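Long-range contact in protein NAGD (Escherichia coli, PDB 2C4N), which probably removes phosphate from a broad range of nucleotides and sugar phosphates as a magnesium-dependent hydrolase of the HAD superfamily: residues 134-145 / 167-177. Numbering follows the deposited sequence.
With PO4 (phosphate ion), chain C; PO4 (phosphate ion), chain D.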
loop_
_atom_site.group_PDB
_atom_site.type_symbol
_atom_site.label_atom_id
_atom_site.label_comp_id
_atom_site.label_asym_id
_atom_site.label_seq_id
_atom_site.Cartn_x
_atom_site.Cartn_y
_atom_site.Cartn_z
ATOM N N VAL A 134 12.667 -11.840 12.389
ATOM C CA VAL A 134 12.645 -11.343 11.018
ATOM C C VAL A 134 13.397 -10.025 10.942
ATOM O O VAL A 134 14.191 -9.806 10.029
ATOM C CB VAL A 134 11.192 -11.152 10.512
ATOM C CG1 VAL A 134 11.187 -10.465 9.146
ATOM C CG2 VAL A 134 10.507 -12.508 10.401
ATOM N N ALA A 135 13.158 -9.154 11.914
ATOM C CA ALA A 135 13.831 -7.868 11.943
ATOM C C ALA A 135 15.339 -8.053 12.054
ATOM O O ALA A 135 16.108 -7.223 11.568
ATOM C CB ALA A 135 13.321 -7.043 13.107
ATOM N N ASN A 136 15.756 -9.108 12.713
ATOM C CA ASN A 136 17.138 -9.466 12.847
ATOM C C ASN A 136 17.754 -10.326 11.773
ATOM O O ASN A 136 18.812 -10.848 11.944
ATOM C CB ASN A 136 17.469 -9.960 14.249
ATOM C CG ASN A 136 17.517 -8.847 15.252
ATOM O OD1 ASN A 136 18.516 -8.163 15.342
ATOM N ND2 ASN A 136 16.491 -8.681 16.004
ATOM N N GLY A 137 17.091 -10.425 10.642
ATOM C CA GLY A 137 17.623 -11.199 9.534
ATOM C C GLY A 137 17.178 -12.623 9.255
ATOM O O GLY A 137 17.685 -13.246 8.320
ATOM N N ALA A 138 16.248 -13.156 10.034
ATOM C CA ALA A 138 15.801 -14.521 9.782
ATOM C C ALA A 138 15.063 -14.586 8.447
ATOM O O ALA A 138 14.389 -13.628 8.056
ATOM C CB ALA A 138 14.890 -14.980 10.906
ATOM N N ARG A 139 15.192 -15.706 7.739
ATOM C CA ARG A 139 14.501 -15.868 6.462
ATOM C C ARG A 139 13.005 -16.064 6.742
ATOM O O ARG A 139 12.596 -17.029 7.397
ATOM C CB ARG A 139 15.108 -17.051 5.695
ATOM C CG ARG A 139 16.575 -16.791 5.315
ATOM C CD ARG A 139 17.287 -18.033 4.787
ATOM N NE ARG A 139 16.720 -18.523 3.532
ATOM C CZ ARG A 139 17.224 -19.538 2.834
ATOM N NH1 ARG A 139 18.305 -20.168 3.272
ATOM N NH2 ARG A 139 16.648 -19.926 1.704
ATOM N N PHE A 140 12.206 -15.128 6.236
ATOM C CA PHE A 140 10.756 -15.072 6.439
ATOM C C PHE A 140 9.944 -15.822 5.363
ATOM O O PHE A 140 9.842 -15.377 4.219
ATOM C CB PHE A 140 10.370 -13.584 6.496
ATOM C CG PHE A 140 9.002 -13.299 7.074
ATOM C CD1 PHE A 140 8.280 -14.265 7.773
ATOM C CD2 PHE A 140 8.454 -12.024 6.937
ATOM C CE1 PHE A 140 7.026 -13.962 8.326
ATOM C CE2 PHE A 140 7.209 -11.707 7.482
ATOM C CZ PHE A 140 6.491 -12.674 8.179
ATOM N N ILE A 141 9.368 -16.960 5.750
ATOM C CA ILE A 141 8.578 -17.798 4.844
ATOM C C ILE A 141 7.174 -18.001 5.409
ATOM O O ILE A 141 7.008 -18.190 6.615
ATOM C CB ILE A 141 9.199 -19.215 4.690
ATOM C CG1 ILE A 141 10.710 -19.122 4.468
ATOM C CG2 ILE A 141 8.526 -19.949 3.545
ATOM C CD1 ILE A 141 11.109 -18.420 3.199
ATOM N N ALA A 142 6.171 -17.991 4.535
ATOM C CA ALA A 142 4.787 -18.186 4.962
ATOM C C ALA A 142 4.111 -19.170 4.011
ATOM O O ALA A 142 4.378 -19.162 2.808
ATOM C CB ALA A 142 4.042 -16.851 4.970
ATOM N N THR A 143 3.228 -20.012 4.539
ATOM C CA THR A 143 2.562 -21.013 3.709
ATOM C C THR A 143 1.622 -20.475 2.632
ATOM O O THR A 143 1.665 -20.931 1.493
ATOM C CB THR A 143 1.792 -22.048 4.577
ATOM O OG1 THR A 143 0.813 -21.386 5.382
ATOM C CG2 THR A 143 2.754 -22.806 5.475
ATOM N N ASN A 144 0.772 -19.510 2.974
ATOM C CA ASN A 144 -0.167 -18.970 1.990
ATOM C C ASN A 144 -0.603 -17.548 2.359
ATOM O O ASN A 144 -0.716 -17.213 3.532
ATOM C CB ASN A 144 -1.387 -19.901 1.864
ATOM C CG ASN A 144 -2.133 -20.087 3.181
ATOM O OD1 ASN A 144 -1.573 -20.559 4.174
ATOM N ND2 ASN A 144 -3.410 -19.719 3.188
ATOM N N PRO A 145 -0.870 -16.705 1.350
ATOM C CA PRO A 145 -1.283 -15.312 1.558
ATOM C C PRO A 145 -2.729 -15.048 1.978
ATOM O O PRO A 145 -3.068 -13.925 2.353
ATOM C CB PRO A 145 -0.944 -14.661 0.223
ATOM C CG PRO A 145 -1.284 -15.753 -0.758
ATOM C CD PRO A 145 -0.743 -17.014 -0.087
ATOM N N SER A 167 8.294 -5.647 11.757
ATOM C CA SER A 167 9.611 -5.844 11.158
ATOM C C SER A 167 9.874 -5.032 9.900
ATOM O O SER A 167 11.029 -4.779 9.554
ATOM C CB SER A 167 9.824 -7.324 10.832
ATOM O OG SER A 167 8.959 -7.738 9.787
ATOM N N GLY A 168 8.810 -4.640 9.209
ATOM C CA GLY A 168 8.972 -3.883 7.984
ATOM C C GLY A 168 9.372 -4.778 6.826
ATOM O O GLY A 168 9.827 -4.294 5.789
ATOM N N ARG A 169 9.207 -6.089 6.996
ATOM C CA ARG A 169 9.554 -7.039 5.948
ATOM C C ARG A 169 8.388 -7.953 5.598
ATOM O O ARG A 169 7.532 -8.239 6.433
ATOM C CB ARG A 169 10.754 -7.886 6.379
ATOM C CG ARG A 169 12.043 -7.103 6.568
ATOM C CD ARG A 169 13.148 -8.035 7.027
ATOM N NE ARG A 169 13.425 -9.056 6.021
ATOM C CZ ARG A 169 13.937 -10.253 6.285
ATOM N NH1 ARG A 169 14.231 -10.597 7.531
ATOM N NH2 ARG A 169 14.160 -11.106 5.296
ATOM N N LYS A 170 8.364 -8.408 4.353
ATOM C CA LYS A 170 7.315 -9.298 3.891
ATOM C C LYS A 170 7.865 -10.700 3.688
ATOM O O LYS A 170 9.027 -10.876 3.334
ATOM C CB LYS A 170 6.713 -8.767 2.591
ATOM C CG LYS A 170 5.898 -7.503 2.795
ATOM C CD LYS A 170 5.277 -7.021 1.503
ATOM C CE LYS A 170 4.127 -6.067 1.775
ATOM N NZ LYS A 170 3.576 -5.507 0.509
ATOM N N PRO A 171 7.027 -11.719 3.904
ATOM C CA PRO A 171 7.508 -13.086 3.727
ATOM C C PRO A 171 7.371 -13.541 2.294
ATOM O O PRO A 171 6.717 -12.891 1.474
ATOM C CB PRO A 171 6.583 -13.883 4.634
ATOM C CG PRO A 171 5.247 -13.196 4.370
ATOM C CD PRO A 171 5.631 -11.708 4.390
ATOM N N PHE A 172 8.001 -14.665 2.001
ATOM C CA PHE A 172 7.887 -15.280 0.703
ATOM C C PHE A 172 6.729 -16.248 0.933
ATOM O O PHE A 172 6.833 -17.143 1.782
ATOM C CB PHE A 172 9.146 -16.077 0.354
ATOM C CG PHE A 172 9.002 -16.907 -0.894
ATOM C CD1 PHE A 172 9.033 -16.310 -2.153
ATOM C CD2 PHE A 172 8.790 -18.280 -0.811
ATOM C CE1 PHE A 172 8.853 -17.071 -3.305
ATOM C CE2 PHE A 172 8.609 -19.046 -1.958
ATOM C CZ PHE A 172 8.640 -18.442 -3.204
ATOM N N TYR A 173 5.625 -16.053 0.218
ATOM C CA TYR A 173 4.472 -16.938 0.346
ATOM C C TYR A 173 4.681 -18.105 -0.605
ATOM O O TYR A 173 4.908 -17.912 -1.801
ATOM C CB TYR A 173 3.168 -16.207 -0.004
ATOM C CG TYR A 173 2.686 -15.251 1.068
ATOM C CD1 TYR A 173 2.761 -13.871 0.887
ATOM C CD2 TYR A 173 2.146 -15.729 2.257
ATOM C CE1 TYR A 173 2.306 -12.988 1.871
ATOM C CE2 TYR A 173 1.692 -14.859 3.246
ATOM C CZ TYR A 173 1.772 -13.492 3.046
ATOM O OH TYR A 173 1.323 -12.646 4.035
ATOM N N VAL A 174 4.610 -19.316 -0.068
ATOM C CA VAL A 174 4.825 -20.517 -0.864
ATOM C C VAL A 174 3.623 -20.888 -1.729
ATOM O O VAL A 174 3.784 -21.356 -2.854
ATOM C CB VAL A 174 5.179 -21.718 0.052
ATOM C CG1 VAL A 174 5.282 -23.003 -0.769
ATOM C CG2 VAL A 174 6.498 -21.448 0.775
ATOM N N GLY A 175 2.420 -20.669 -1.209
ATOM C CA GLY A 175 1.218 -21.030 -1.950
ATOM C C GLY A 175 0.793 -20.099 -3.074
ATOM O O GLY A 175 1.453 -19.094 -3.346
ATOM N N LYS A 176 -0.314 -20.445 -3.732
ATOM C CA LYS A 176 -0.857 -19.634 -4.824
ATOM C C LYS A 176 -1.079 -18.224 -4.281
ATOM O O LYS A 176 -1.396 -18.056 -3.105
ATOM C CB LYS A 176 -2.203 -20.205 -5.289
ATOM C CG LYS A 176 -2.155 -21.625 -5.823
ATOM C CD LYS A 176 -3.566 -22.176 -6.017
ATOM C CE LYS A 176 -4.242 -22.473 -4.679
ATOM N NZ LYS A 176 -5.712 -22.698 -4.830
ATOM N N PRO A 177 -0.967 -17.191 -5.134
ATOM C CA PRO A 177 -0.681 -17.166 -6.572
ATOM C C PRO A 177 0.776 -17.370 -6.993
ATOM O O PRO A 177 1.101 -17.262 -8.174
ATOM C CB PRO A 177 -1.212 -15.804 -6.997
ATOM C CG PRO A 177 -0.879 -14.951 -5.816
ATOM C CD PRO A 177 -1.284 -15.833 -4.644
HETATM P P PO4 C . -7.131 -19.678 -2.651
HETATM O O1 PO4 C . -7.350 -20.799 -1.704
HETATM O O2 PO4 C . -8.332 -18.810 -2.678
HETATM O O3 PO4 C . -5.958 -18.884 -2.214
HETATM O O4 PO4 C . -6.880 -20.218 -4.010
HETATM P P PO4 D . -8.134 -23.958 -1.880
HETATM O O1 PO4 D . -8.158 -25.437 -1.998
HETATM O O2 PO4 D . -6.804 -23.447 -2.289
HETATM O O3 PO4 D . -9.172 -23.376 -2.746
HETATM O O4 PO4 D . -8.405 -23.574 -0.470
#
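Ser167 sets its CB and OG against CG1 of Val134, while OG bonds back to Ile163 O and takes the N-H of Arg169 in an ST turn. Arg169 then reaches over to the end of helix 124-135. Bent at chi3 (62°), its chain brings NH1 to Val134 O (2.6 Å), which lies in the guanidinium plane, and to Ala138 O (3.1 Å), tilted from that plane. Val134 O also accepts from the N-H of Gly137, which is the C-prime residue of the Schellman motif ending the helix, and the two donors come from opposite faces of the carbonyl plane.

Pro171 lays CB over the centre of the Phe140 ring, 3.3 Å from its centroid, a CH-pi contact. CG2 of Val134 lies against the opposite face, off toward the rim, and Arg169 O sits at the ring edge.

From Phe172 the backbones pair in parallel: its N bonds to Phe140 O and its O takes Ala142 N. Tyr173 turns its ring between two prolines, with Pro171 CG over one face and Pro145 on the other; Pro145 CB stands 3.7 Å from the Tyr173 centroid, a second CH-pi contact. CD2 of Tyr173 also packs on Ala142 CB (3.5 Å). Past the strand, Val174 N binds Ala142 O, Gly175 N binds Thr143 O (2.8 Å), and Val174 CG2 meets Ile141 CG2.

Lys176 turns its side chain to the active site: NZ bonds to two phosphate ions, probably from the crystallisation liquor, and forms salt bridges with Asp9 and Asp206, consistent with a substrate-binding lysine. Pro177, after a cis peptide, brings CD against Pro145 CG. Strand 139-142, helix 156-167 and strand 172-173 make a beta-alpha-beta unit of the cap domain; strand 172-173, outermost within this chain, leads toward the HAD catalytic site.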